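Local coordinates for CaaX farnesyltransferase alpha subunit Ram2 (Aspergillus fumigatus, PDB 4L9P), which probably works as the alpha subunit of a heterodimeric protein prenyltransferase, which with its beta subunit transfers farnesyl, and perhaps geranylgeranyl, groups to CAAX proteins, at residues A56-L60 with L76-I80; F139-P143 with F174-H179; A265-L269 with E308-D312; S228-L233 with L269-G273. The protein carries 1 engineered substitution. All blocks are in the same frame, centred on the assembly; numbering follows the deposited sequence. Where two conformers were deposited one is given.

Contact 1 (A56-L60 with L76-I80); sequences ATSYL and LTGDI. With EDO (1,2-ethanediol), chain G.
Two roughly antiparallel helices of the alpha-helical hairpin fold of prenyltransferase alpha subunits meet here through Leu60, Leu76, Ile80 and Ala56. The segment 76-80 belongs to a prenyltransferase alpha subunit repeat of the TPR clan. The short axes approach to 10.1 Å and run at 141° to each other, a spacing that leaves room for branched aliphatic chains. Ile80 does much of the filling: its CG1 branch lies anti to the carbonyl carbon (chi1 -70°) and continues extended, so that CD1 reaches across to Leu60 CB at 3.6 Å, while CG1 rests on Ala56 CB at 3.8 Å. The small methyl of Ala56 suits this spot because here the two backbones come nearest, with 6.6 Å between Ala56 CA and Ile80 CA. Leu76 splits its two methyls: CD1 sits against the carbonyl oxygen and the methyl of Ala56, and CD2 lies beside the backbone of Leu60 and 4.0 Å from Leu60 CD1. Of the Tyr59 side chain, CB touches Leu76 CD2, while the ring leads away to meet Trp25. Leu60 also touches Val90 and Tyr93 of helix 88-100. On the flank, Thr57 OG1, also hydrogen-bonded to Tyr53 O, accepts a 2.8 Å hydrogen bond from O1 of a 1,2-ethanediol, probably from the crystallisation liquor, that also bonds Arg61 NH1 and, in the beta subunit, Asp148 OD2.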
loop_
_atom_site.group_PDB
_atom_site.type_symbol
_atom_site.label_atom_id
_atom_site.label_comp_id
_atom_site.label_asym_id
_atom_site.label_seq_id
_atom_site.Cartn_x
_atom_site.Cartn_y
_atom_site.Cartn_z
ATOM N N ALA A 56 -0.501 1.384 33.699
ATOM C CA ALA A 56 -1.823 1.441 33.061
ATOM C C ALA A 56 -2.065 0.169 32.243
ATOM O O ALA A 56 -3.151 -0.440 32.275
ATOM C CB ALA A 56 -1.965 2.728 32.194
ATOM N N THR A 57 -1.077 -0.211 31.446
ATOM C CA THR A 57 -1.264 -1.401 30.614
ATOM C C THR A 57 -1.355 -2.710 31.384
ATOM O O THR A 57 -2.016 -3.636 30.926
ATOM C CB THR A 57 -0.161 -1.495 29.501
ATOM O OG1 THR A 57 1.142 -1.474 30.122
ATOM C CG2 THR A 57 -0.297 -0.344 28.477
ATOM N N SER A 58 -0.701 -2.791 32.563
ATOM C CA SER A 58 -0.860 -3.970 33.406
ATOM C C SER A 58 -2.301 -4.069 33.971
ATOM O O SER A 58 -2.878 -5.163 34.058
ATOM C CB SER A 58 0.211 -3.967 34.509
ATOM O OG SER A 58 1.527 -3.955 33.935
ATOM N N TYR A 59 -2.904 -2.932 34.289
ATOM C CA TYR A 59 -4.333 -2.937 34.670
ATOM C C TYR A 59 -5.219 -3.254 33.452
ATOM O O TYR A 59 -6.231 -3.935 33.577
ATOM C CB TYR A 59 -4.750 -1.579 35.334
ATOM C CG TYR A 59 -4.406 -1.595 36.808
ATOM C CD1 TYR A 59 -3.144 -1.231 37.253
ATOM C CD2 TYR A 59 -5.297 -2.117 37.711
ATOM C CE1 TYR A 59 -2.807 -1.305 38.635
ATOM C CE2 TYR A 59 -4.951 -2.215 39.056
ATOM C CZ TYR A 59 -3.733 -1.794 39.481
ATOM O OH TYR A 59 -3.372 -1.858 40.829
ATOM N N LEU A 60 -4.827 -2.792 32.244
ATOM C CA LEU A 60 -5.635 -3.111 31.078
ATOM C C LEU A 60 -5.633 -4.633 30.810
ATOM O O LEU A 60 -6.684 -5.228 30.482
ATOM C CB LEU A 60 -5.077 -2.338 29.846
ATOM C CG LEU A 60 -6.013 -2.545 28.635
ATOM C CD1 LEU A 60 -7.356 -1.855 28.827
ATOM C CD2 LEU A 60 -5.351 -2.090 27.305
ATOM N N LEU A 76 -9.832 4.016 32.004
ATOM C CA LEU A 76 -8.501 3.444 31.786
ATOM C C LEU A 76 -8.165 3.459 30.273
ATOM O O LEU A 76 -7.041 3.783 29.864
ATOM C CB LEU A 76 -8.496 1.990 32.282
ATOM C CG LEU A 76 -7.208 1.206 31.989
ATOM C CD1 LEU A 76 -5.931 1.879 32.530
ATOM C CD2 LEU A 76 -7.308 -0.227 32.499
ATOM N N THR A 77 -9.122 3.061 29.456
ATOM C CA THR A 77 -8.845 3.106 28.003
ATOM C C THR A 77 -8.551 4.533 27.524
ATOM O O THR A 77 -7.682 4.702 26.669
ATOM C CB THR A 77 -9.989 2.518 27.156
ATOM O OG1 THR A 77 -11.195 3.326 27.199
ATOM C CG2 THR A 77 -10.256 1.042 27.477
ATOM N N GLY A 78 -9.217 5.536 28.060
ATOM C CA GLY A 78 -8.949 6.906 27.654
ATOM C C GLY A 78 -7.549 7.338 28.097
ATOM O O GLY A 78 -6.848 8.071 27.358
ATOM N N ASP A 79 -7.139 6.863 29.290
ATOM C CA ASP A 79 -5.807 7.211 29.798
ATOM C C ASP A 79 -4.712 6.586 28.877
ATOM O O ASP A 79 -3.731 7.248 28.471
ATOM C CB ASP A 79 -5.671 6.677 31.234
ATOM C CG ASP A 79 -4.429 7.177 31.924
ATOM O OD1 ASP A 79 -3.859 8.205 31.500
ATOM O OD2 ASP A 79 -4.039 6.549 32.898
ATOM N N ILE A 80 -4.896 5.322 28.527
ATOM C CA ILE A 80 -3.910 4.669 27.678
ATOM C C ILE A 80 -3.879 5.321 26.302
ATOM O O ILE A 80 -2.816 5.522 25.742
ATOM C CB ILE A 80 -4.185 3.157 27.548
ATOM C CG1 ILE A 80 -3.859 2.513 28.937
ATOM C CG2 ILE A 80 -3.269 2.537 26.445
ATOM C CD1 ILE A 80 -4.267 1.095 29.077
HETATM C C1 EDO G . 3.453 -2.705 28.151
HETATM O O1 EDO G . 2.509 -3.557 28.792
HETATM C C2 EDO G . 3.518 -2.999 26.676
HETATM O O2 EDO G . 2.224 -2.919 26.051
#

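Contact 2 (F139-P143 with F174-H179); sequences FPTLP and FKLWDH
With CG anti to the carbonyl carbon (chi1 -72°), Phe174 sends its ring from the end of helix 161-174 under the loop 139-143, and Leu142, its CG anti to the backbone N (chi1 175°), reaches obliquely across toward Leu176 and His179. The two side chains thus pass each other at a slant, and Leu142 CD1 comes to 4.1 Å from Phe174 CD2. One face of the phenyl ring is covered by the peptide of Leu142, whose N stands 3.6 Å above the ring plane, off-centre toward the rim. At the edge lies the carbonyl oxygen of Phe139, in the ring plane and 3.4 Å from Phe174 CE1, where the slightly positive ring hydrogens suit an oxygen. A flat aromatic therefore fits well beneath an irregular backbone. The other methyl of Leu142, CD2, lies 4.1 Å from Leu176 CD1 and 3.9 Å from His179 NE2, so this leucine bridges the beginning and end of the segment 174-179. Phe139 turns its own ring away toward Leu105 and Ile109 of helix 105-118. His179 ND1 accepts from the backbone N of Arg181. Leu176 to His179 form a type I beta turn, and His179 is the N-cap of helix 180-192; two interhelical loops of the alpha-helical prenyltransferase alpha subunit fold thus meet side by side.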
loop_
_atom_site.group_PDB
_atom_site.type_symbol
_atom_site.label_atom_id
_atom_site.label_comp_id
_atom_site.label_asym_id
_atom_site.label_seq_id
_atom_site.Cartn_x
_atom_site.Cartn_y
_atom_site.Cartn_z
ATOM N N PHE A 139 -27.321 7.048 15.915
ATOM C CA PHE A 139 -27.168 8.045 14.869
ATOM C C PHE A 139 -28.067 7.684 13.708
ATOM O O PHE A 139 -27.625 7.190 12.675
ATOM C CB PHE A 139 -25.696 8.055 14.385
ATOM C CG PHE A 139 -24.731 8.304 15.511
ATOM C CD1 PHE A 139 -24.566 9.612 16.009
ATOM C CD2 PHE A 139 -24.008 7.264 16.064
ATOM C CE1 PHE A 139 -23.676 9.895 17.043
ATOM C CE2 PHE A 139 -23.080 7.525 17.112
ATOM C CZ PHE A 139 -22.900 8.844 17.606
ATOM N N PRO A 140 -29.370 7.958 13.853
ATOM C CA PRO A 140 -30.260 7.486 12.789
ATOM C C PRO A 140 -30.086 8.246 11.492
ATOM O O PRO A 140 -30.363 7.708 10.407
ATOM C CB PRO A 140 -31.679 7.697 13.367
ATOM C CG PRO A 140 -31.493 8.725 14.503
ATOM C CD PRO A 140 -30.090 8.454 15.056
ATOM N N THR A 141 -29.613 9.484 11.614
ATOM C CA THR A 141 -29.374 10.306 10.428
ATOM C C THR A 141 -28.039 11.015 10.615
ATOM O O THR A 141 -27.480 11.038 11.723
ATOM C CB THR A 141 -30.458 11.386 10.227
ATOM O OG1 THR A 141 -30.573 12.205 11.402
ATOM C CG2 THR A 141 -31.803 10.734 9.842
ATOM N N LEU A 142 -27.569 11.611 9.526
ATOM C CA LEU A 142 -26.290 12.320 9.527
ATOM C C LEU A 142 -26.318 13.389 10.634
ATOM O O LEU A 142 -27.183 14.308 10.614
ATOM C CB LEU A 142 -26.178 13.012 8.154
ATOM C CG LEU A 142 -24.939 13.893 8.024
ATOM C CD1 LEU A 142 -23.616 13.095 8.110
ATOM C CD2 LEU A 142 -24.997 14.671 6.720
ATOM N N PRO A 143 -25.370 13.359 11.566
ATOM C CA PRO A 143 -25.366 14.415 12.600
ATOM C C PRO A 143 -25.100 15.787 11.980
ATOM O O PRO A 143 -24.354 15.938 10.977
ATOM C CB PRO A 143 -24.230 13.976 13.535
ATOM C CG PRO A 143 -24.194 12.483 13.397
ATOM C CD PRO A 143 -24.449 12.243 11.896
ATOM N N PHE A 174 -25.224 6.887 5.049
ATOM C CA PHE A 174 -26.377 7.815 5.151
ATOM C C PHE A 174 -26.960 8.192 3.785
ATOM O O PHE A 174 -27.858 9.019 3.678
ATOM C CB PHE A 174 -25.953 9.047 5.923
ATOM C CG PHE A 174 -25.770 8.793 7.392
ATOM C CD1 PHE A 174 -26.822 8.306 8.191
ATOM C CD2 PHE A 174 -24.560 9.110 7.991
ATOM C CE1 PHE A 174 -26.627 8.099 9.553
ATOM C CE2 PHE A 174 -24.351 8.896 9.360
ATOM C CZ PHE A 174 -25.424 8.405 10.171
ATOM N N LYS A 175 -26.452 7.551 2.736
ATOM C CA LYS A 175 -26.971 7.707 1.351
ATOM C C LYS A 175 -26.863 9.189 0.909
ATOM O O LYS A 175 -27.841 9.831 0.514
ATOM C CB LYS A 175 -28.441 7.181 1.203
ATOM C CG LYS A 175 -28.511 5.700 1.608
ATOM C CD LYS A 175 -29.918 5.083 1.277
ATOM C CE LYS A 175 -30.031 3.649 1.797
ATOM N NZ LYS A 175 -29.040 2.723 1.134
ATOM N N LEU A 176 -25.637 9.688 0.956
ATOM C CA LEU A 176 -25.350 11.115 0.761
ATOM C C LEU A 176 -24.850 11.463 -0.642
ATOM O O LEU A 176 -24.349 12.558 -0.858
ATOM C CB LEU A 176 -24.355 11.617 1.810
ATOM C CG LEU A 176 -24.741 11.331 3.252
ATOM C CD1 LEU A 176 -23.592 11.864 4.121
ATOM C CD2 LEU A 176 -26.053 12.028 3.573
ATOM N N TRP A 177 -24.971 10.550 -1.619
ATOM C CA TRP A 177 -24.358 10.809 -2.955
ATOM C C TRP A 177 -24.866 12.114 -3.525
ATOM O O TRP A 177 -24.070 12.857 -4.138
ATOM C CB TRP A 177 -24.615 9.698 -3.946
ATOM C CG TRP A 177 -24.052 8.381 -3.558
ATOM C CD1 TRP A 177 -22.801 7.900 -3.868
ATOM C CD2 TRP A 177 -24.715 7.340 -2.844
ATOM N NE1 TRP A 177 -22.636 6.632 -3.364
ATOM C CE2 TRP A 177 -23.790 6.275 -2.709
ATOM C CE3 TRP A 177 -25.986 7.203 -2.273
ATOM C CZ2 TRP A 177 -24.112 5.078 -2.100
ATOM C CZ3 TRP A 177 -26.301 5.999 -1.660
ATOM C CH2 TRP A 177 -25.355 4.955 -1.568
ATOM N N ASP A 178 -26.152 12.431 -3.298
ATOM C CA ASP A 178 -26.742 13.669 -3.867
ATOM C C ASP A 178 -26.897 14.773 -2.833
ATOM O O ASP A 178 -27.527 15.831 -3.086
ATOM C CB ASP A 178 -28.108 13.384 -4.499
ATOM C CG ASP A 178 -27.984 12.464 -5.733
ATOM O OD1 ASP A 178 -26.909 12.492 -6.419
ATOM O OD2 ASP A 178 -28.896 11.664 -5.975
ATOM N N HIS A 179 -26.276 14.560 -1.662
ATOM C CA HIS A 179 -26.368 15.609 -0.593
ATOM C C HIS A 179 -25.504 16.805 -1.021
ATOM O O HIS A 179 -24.317 16.633 -1.335
ATOM C CB HIS A 179 -25.886 14.986 0.707
ATOM C CG HIS A 179 -26.007 15.865 1.912
ATOM N ND1 HIS A 179 -25.250 17.015 2.135
ATOM C CD2 HIS A 179 -26.833 15.726 2.984
ATOM C CE1 HIS A 179 -25.607 17.528 3.311
ATOM N NE2 HIS A 179 -26.563 16.758 3.831
#

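Contact 3 (A265-L269 with E308-D312); sequences ARGVL and EWLAD
Arg266 joins the two helices by a salt bridge to Asp312 and by laying its aliphatic part against Trp309. In the polar part, NH1 and NH2 both close on a single carboxylate oxygen: Arg266 NH1 lies 2.9 Å and NH2 3.0 Å from Asp312 OD2. The oxygen sits near the guanidinium plane and is approached on its anti side, NH1 using that lone pair and NH2 coming in 34° out of the carboxylate plane. Guanidinium and carboxylate planes stand almost perpendicular. Because both nitrogens converge on the one atom OD2, the N-H...O angles are bent, to 145° and 139°. The other oxygen, Asp312 OD1, is left to Arg349, so the aspartate links two arginines. Glu308 OE1 lies 4.3 Å from Arg266 NH2 but well out of the guanidinium plane, and may add a mild attraction between charges.

The apolar part centres on the indole. Extended from CG to NE, the long chain of Arg266 runs antiparallel alongside the Trp309 side chain and brings CG to 3.4 Å from Trp309 CZ3. Leu269 CD1 meets the indole at its edge, 3.5 Å from CZ2, and Ala265 CB lies 4.0 Å from CH2. A broad tryptophan suits this gap, since the short axes are 13.6 Å apart. Its NE1 is satisfied by Leu276 O, and Trp279 stacks on the ring. Around them, helix 238-254 packs on Leu269, helix 280-284 on Trp309, and helix 323-338 on Glu308, which also touches Pro343 of the beta subunit.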
loop_
_atom_site.group_PDB
_atom_site.type_symbol
_atom_site.label_atom_id
_atom_site.label_comp_id
_atom_site.label_asym_id
_atom_site.label_seq_id
_atom_site.Cartn_x
_atom_site.Cartn_y
_atom_site.Cartn_z
ATOM N N ALA A 265 -11.817 12.525 -16.175
ATOM C CA ALA A 265 -12.560 12.505 -17.446
ATOM C C ALA A 265 -12.480 11.162 -18.155
ATOM O O ALA A 265 -13.480 10.688 -18.708
ATOM C CB ALA A 265 -12.071 13.626 -18.404
ATOM N N ARG A 266 -11.306 10.536 -18.135
ATOM C CA ARG A 266 -11.231 9.161 -18.666
ATOM C C ARG A 266 -12.217 8.261 -17.929
ATOM O O ARG A 266 -12.877 7.429 -18.550
ATOM C CB ARG A 266 -9.825 8.593 -18.561
ATOM C CG ARG A 266 -8.848 9.263 -19.495
ATOM C CD ARG A 266 -7.456 8.820 -19.246
ATOM N NE ARG A 266 -6.466 9.269 -20.241
ATOM C CZ ARG A 266 -6.092 8.580 -21.328
ATOM N NH1 ARG A 266 -6.654 7.425 -21.639
ATOM N NH2 ARG A 266 -5.136 9.079 -22.107
ATOM N N GLY A 267 -12.286 8.387 -16.615
ATOM C CA GLY A 267 -13.216 7.562 -15.868
ATOM C C GLY A 267 -14.654 7.872 -16.218
ATOM O O GLY A 267 -15.497 6.953 -16.318
ATOM N N VAL A 268 -14.983 9.141 -16.407
ATOM C CA VAL A 268 -16.363 9.477 -16.804
ATOM C C VAL A 268 -16.720 8.901 -18.159
ATOM O O VAL A 268 -17.810 8.328 -18.329
ATOM C CB VAL A 268 -16.547 10.994 -16.845
ATOM C CG1 VAL A 268 -17.955 11.363 -17.408
ATOM C CG2 VAL A 268 -16.334 11.585 -15.426
ATOM N N LEU A 269 -15.790 9.021 -19.120
ATOM C CA LEU A 269 -16.070 8.476 -20.478
ATOM C C LEU A 269 -16.225 6.959 -20.419
ATOM O O LEU A 269 -17.109 6.400 -21.055
ATOM C CB LEU A 269 -15.012 8.915 -21.493
ATOM C CG LEU A 269 -15.017 10.432 -21.744
ATOM C CD1 LEU A 269 -13.727 10.877 -22.469
ATOM C CD2 LEU A 269 -16.214 10.828 -22.595
ATOM N N GLU A 308 -0.890 12.201 -24.299
ATOM C CA GLU A 308 -1.259 10.799 -24.072
ATOM C C GLU A 308 -2.692 10.526 -24.515
ATOM O O GLU A 308 -3.008 9.459 -25.064
ATOM C CB GLU A 308 -1.135 10.513 -22.601
ATOM C CG GLU A 308 -1.407 9.036 -22.292
ATOM C CD GLU A 308 -1.336 8.829 -20.802
ATOM O OE1 GLU A 308 -1.411 9.868 -20.068
ATOM O OE2 GLU A 308 -1.215 7.668 -20.346
ATOM N N TRP A 309 -3.565 11.512 -24.312
ATOM C CA TRP A 309 -4.950 11.379 -24.762
ATOM C C TRP A 309 -4.999 11.185 -26.273
ATOM O O TRP A 309 -5.698 10.280 -26.785
ATOM C CB TRP A 309 -5.725 12.641 -24.384
ATOM C CG TRP A 309 -7.199 12.488 -24.474
ATOM C CD1 TRP A 309 -7.957 12.427 -25.604
ATOM C CD2 TRP A 309 -8.096 12.370 -23.371
ATOM N NE1 TRP A 309 -9.291 12.292 -25.263
ATOM C CE2 TRP A 309 -9.395 12.239 -23.894
ATOM C CE3 TRP A 309 -7.915 12.364 -21.969
ATOM C CZ2 TRP A 309 -10.518 12.110 -23.071
ATOM C CZ3 TRP A 309 -9.031 12.243 -21.142
ATOM C CH2 TRP A 309 -10.312 12.118 -21.694
ATOM N N LEU A 310 -4.251 12.033 -26.989
ATOM C CA LEU A 310 -4.185 11.903 -28.458
ATOM C C LEU A 310 -3.601 10.548 -28.896
ATOM O O LEU A 310 -4.077 9.964 -29.869
ATOM C CB LEU A 310 -3.399 13.075 -29.071
ATOM C CG LEU A 310 -4.171 14.385 -28.924
ATOM C CD1 LEU A 310 -3.319 15.605 -29.274
ATOM C CD2 LEU A 310 -5.536 14.399 -29.658
ATOM N N ALA A 311 -2.589 10.039 -28.194
ATOM C CA ALA A 311 -2.012 8.774 -28.586
ATOM C C ALA A 311 -3.098 7.721 -28.523
ATOM O O ALA A 311 -3.188 6.867 -29.389
ATOM C CB ALA A 311 -0.896 8.414 -27.651
ATOM N N ASP A 312 -3.898 7.746 -27.446
ATOM C CA ASP A 312 -4.963 6.751 -27.313
ATOM C C ASP A 312 -6.075 6.914 -28.345
ATOM O O ASP A 312 -6.580 5.897 -28.874
ATOM C CB ASP A 312 -5.559 6.750 -25.899
ATOM C CG ASP A 312 -4.589 6.224 -24.864
ATOM O OD1 ASP A 312 -3.630 5.485 -25.209
ATOM O OD2 ASP A 312 -4.791 6.518 -23.676
#

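Contact 4 (S228-L233 with L269-G273); sequences SEKGRL and LQAAG
Leu233 N donates to Ala271 O at 2.9 Å and 173°, joining the loop after the type II turn Glu229-Arg232 to a helix end closed by the Schellman motif at Gly273. Glycine suits position 231, with its positive phi and close approach to Gln270, because it has no side chain to accommodate; Gly231 O meets Ala271 CA at 3.3 Å in a CA-H...O contact. Gln270, bent at chi2 (75°), brings its amide to the loop, where NE2 donates to Lys230 O at 2.9 Å and to Ser228 O at 3.1 Å, both near the amide plane. Over Gln270 CD lies one face of the Arg232 guanidinium, and Arg232 NE gives a weak bond to Gln270 O. In the same guanidinium plane Glu229 OE1 forms with NH1 a salt bridge whose hydrogen bond is weak. Leu233 CG packs on Ala271 CB at 3.9 Å. Lys230 turns away, its NZ bonding Gln296 of the beta subunit. A water donates to both Leu233 O and Ala271 O. Loop carbonyls and helix-end carbonyls are thus satisfied by side-chain donors, a backbone N-H and water, which implies a loop held in a defined shape largely by polar bonds.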
loop_
_atom_site.group_PDB
_atom_site.type_symbol
_atom_site.label_atom_id
_atom_site.label_comp_id
_atom_site.label_asym_id
_atom_site.label_seq_id
_atom_site.Cartn_x
_atom_site.Cartn_y
_atom_site.Cartn_z
ATOM N N SER A 228 -12.157 -5.403 -18.961
ATOM C CA SER A 228 -12.099 -4.235 -19.840
ATOM C C SER A 228 -13.333 -3.351 -19.745
ATOM O O SER A 228 -13.285 -2.180 -20.114
ATOM C CB SER A 228 -11.892 -4.657 -21.310
ATOM O OG SER A 228 -13.009 -5.414 -21.764
ATOM N N GLU A 229 -14.441 -3.889 -19.248
ATOM C CA GLU A 229 -15.666 -3.105 -19.157
ATOM C C GLU A 229 -15.935 -2.631 -17.721
ATOM O O GLU A 229 -17.011 -2.124 -17.415
ATOM C CB GLU A 229 -16.848 -3.908 -19.675
ATOM C CG GLU A 229 -16.596 -4.575 -21.038
ATOM C CD GLU A 229 -16.119 -3.595 -22.102
ATOM O OE1 GLU A 229 -16.760 -2.534 -22.237
ATOM O OE2 GLU A 229 -15.110 -3.881 -22.807
ATOM N N LYS A 230 -14.929 -2.755 -16.845
ATOM C CA LYS A 230 -15.131 -2.356 -15.450
ATOM C C LYS A 230 -15.383 -0.850 -15.428
ATOM O O LYS A 230 -14.634 -0.074 -16.050
ATOM C CB LYS A 230 -13.891 -2.755 -14.591
ATOM C CG LYS A 230 -14.209 -2.629 -13.113
ATOM C CD LYS A 230 -13.012 -2.939 -12.204
ATOM C CE LYS A 230 -12.488 -4.337 -12.335
ATOM N NZ LYS A 230 -11.376 -4.553 -11.308
ATOM N N GLY A 231 -16.424 -0.431 -14.716
ATOM C CA GLY A 231 -16.802 0.960 -14.622
ATOM C C GLY A 231 -18.056 1.294 -15.430
ATOM O O GLY A 231 -18.708 2.290 -15.122
ATOM N N ARG A 232 -18.384 0.516 -16.469
ATOM C CA ARG A 232 -19.564 0.822 -17.297
ATOM C C ARG A 232 -20.855 0.882 -16.506
ATOM O O ARG A 232 -21.194 -0.054 -15.777
ATOM C CB ARG A 232 -19.729 -0.274 -18.350
ATOM C CG ARG A 232 -18.663 -0.260 -19.358
ATOM C CD ARG A 232 -19.200 0.440 -20.552
ATOM N NE ARG A 232 -18.335 1.538 -20.913
ATOM C CZ ARG A 232 -17.214 1.408 -21.609
ATOM N NH1 ARG A 232 -16.795 0.209 -22.039
ATOM N NH2 ARG A 232 -16.523 2.498 -21.883
ATOM N N LEU A 233 -21.567 2.003 -16.635
ATOM C CA LEU A 233 -22.851 2.185 -15.949
ATOM C C LEU A 233 -23.923 1.369 -16.663
ATOM O O LEU A 233 -23.934 1.322 -17.890
ATOM C CB LEU A 233 -23.311 3.652 -16.039
ATOM C CG LEU A 233 -22.403 4.676 -15.353
ATOM C CD1 LEU A 233 -22.641 6.125 -15.801
ATOM C CD2 LEU A 233 -22.601 4.627 -13.853
ATOM N N LEU A 269 -15.790 9.021 -19.120
ATOM C CA LEU A 269 -16.070 8.476 -20.478
ATOM C C LEU A 269 -16.225 6.959 -20.419
ATOM O O LEU A 269 -17.109 6.400 -21.055
ATOM C CB LEU A 269 -15.012 8.915 -21.493
ATOM C CG LEU A 269 -15.017 10.432 -21.744
ATOM C CD1 LEU A 269 -13.727 10.877 -22.469
ATOM C CD2 LEU A 269 -16.214 10.828 -22.595
ATOM N N GLN A 270 -15.362 6.280 -19.657
ATOM C CA GLN A 270 -15.542 4.819 -19.494
ATOM C C GLN A 270 -16.894 4.478 -18.872
ATOM O O GLN A 270 -17.590 3.550 -19.325
ATOM C CB GLN A 270 -14.421 4.258 -18.613
ATOM C CG GLN A 270 -14.598 2.779 -18.165
ATOM C CD GLN A 270 -14.324 1.767 -19.286
ATOM O OE1 GLN A 270 -14.090 2.128 -20.461
ATOM N NE2 GLN A 270 -14.374 0.485 -18.924
ATOM N N ALA A 271 -17.262 5.200 -17.819
ATOM C CA ALA A 271 -18.558 4.925 -17.176
ATOM C C ALA A 271 -19.703 5.095 -18.161
ATOM O O ALA A 271 -20.681 4.273 -18.188
ATOM C CB ALA A 271 -18.741 5.880 -15.966
ATOM N N ALA A 272 -19.613 6.146 -18.970
ATOM C CA ALA A 272 -20.693 6.487 -19.902
ATOM C C ALA A 272 -20.687 5.648 -21.204
ATOM O O ALA A 272 -21.640 5.725 -22.007
ATOM C CB ALA A 272 -20.614 7.969 -20.249
ATOM N N GLY A 273 -19.607 4.882 -21.457
ATOM C CA GLY A 273 -19.563 4.148 -22.721
ATOM C C GLY A 273 -19.270 5.046 -23.903
ATOM O O GLY A 273 -19.659 4.755 -25.052
HETATM O O HOH W 1 -22.309 2.522 -19.876
#

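How the contacts relate
Contact 1 is the buried one, an aliphatic seam between neighbouring helices near one end of the chain; contacts 3 and 4 lie on the opposite side of its centre, about 54 and 51 Å away between centres. These two share Leu269 and helix 259-272, with centres about 12 Å apart, yet differ in style: contact 3 spans a wide gap with a tryptophan and a charged pair, whereas contact 4 fixes a loop through backbone and amide hydrogen bonds. Contact 2, partly buried, joins two interhelical loops almost wholly by apolar and aromatic packing. Contacts 3 and 4 also reach the beta subunit, through Glu308 and Lys230.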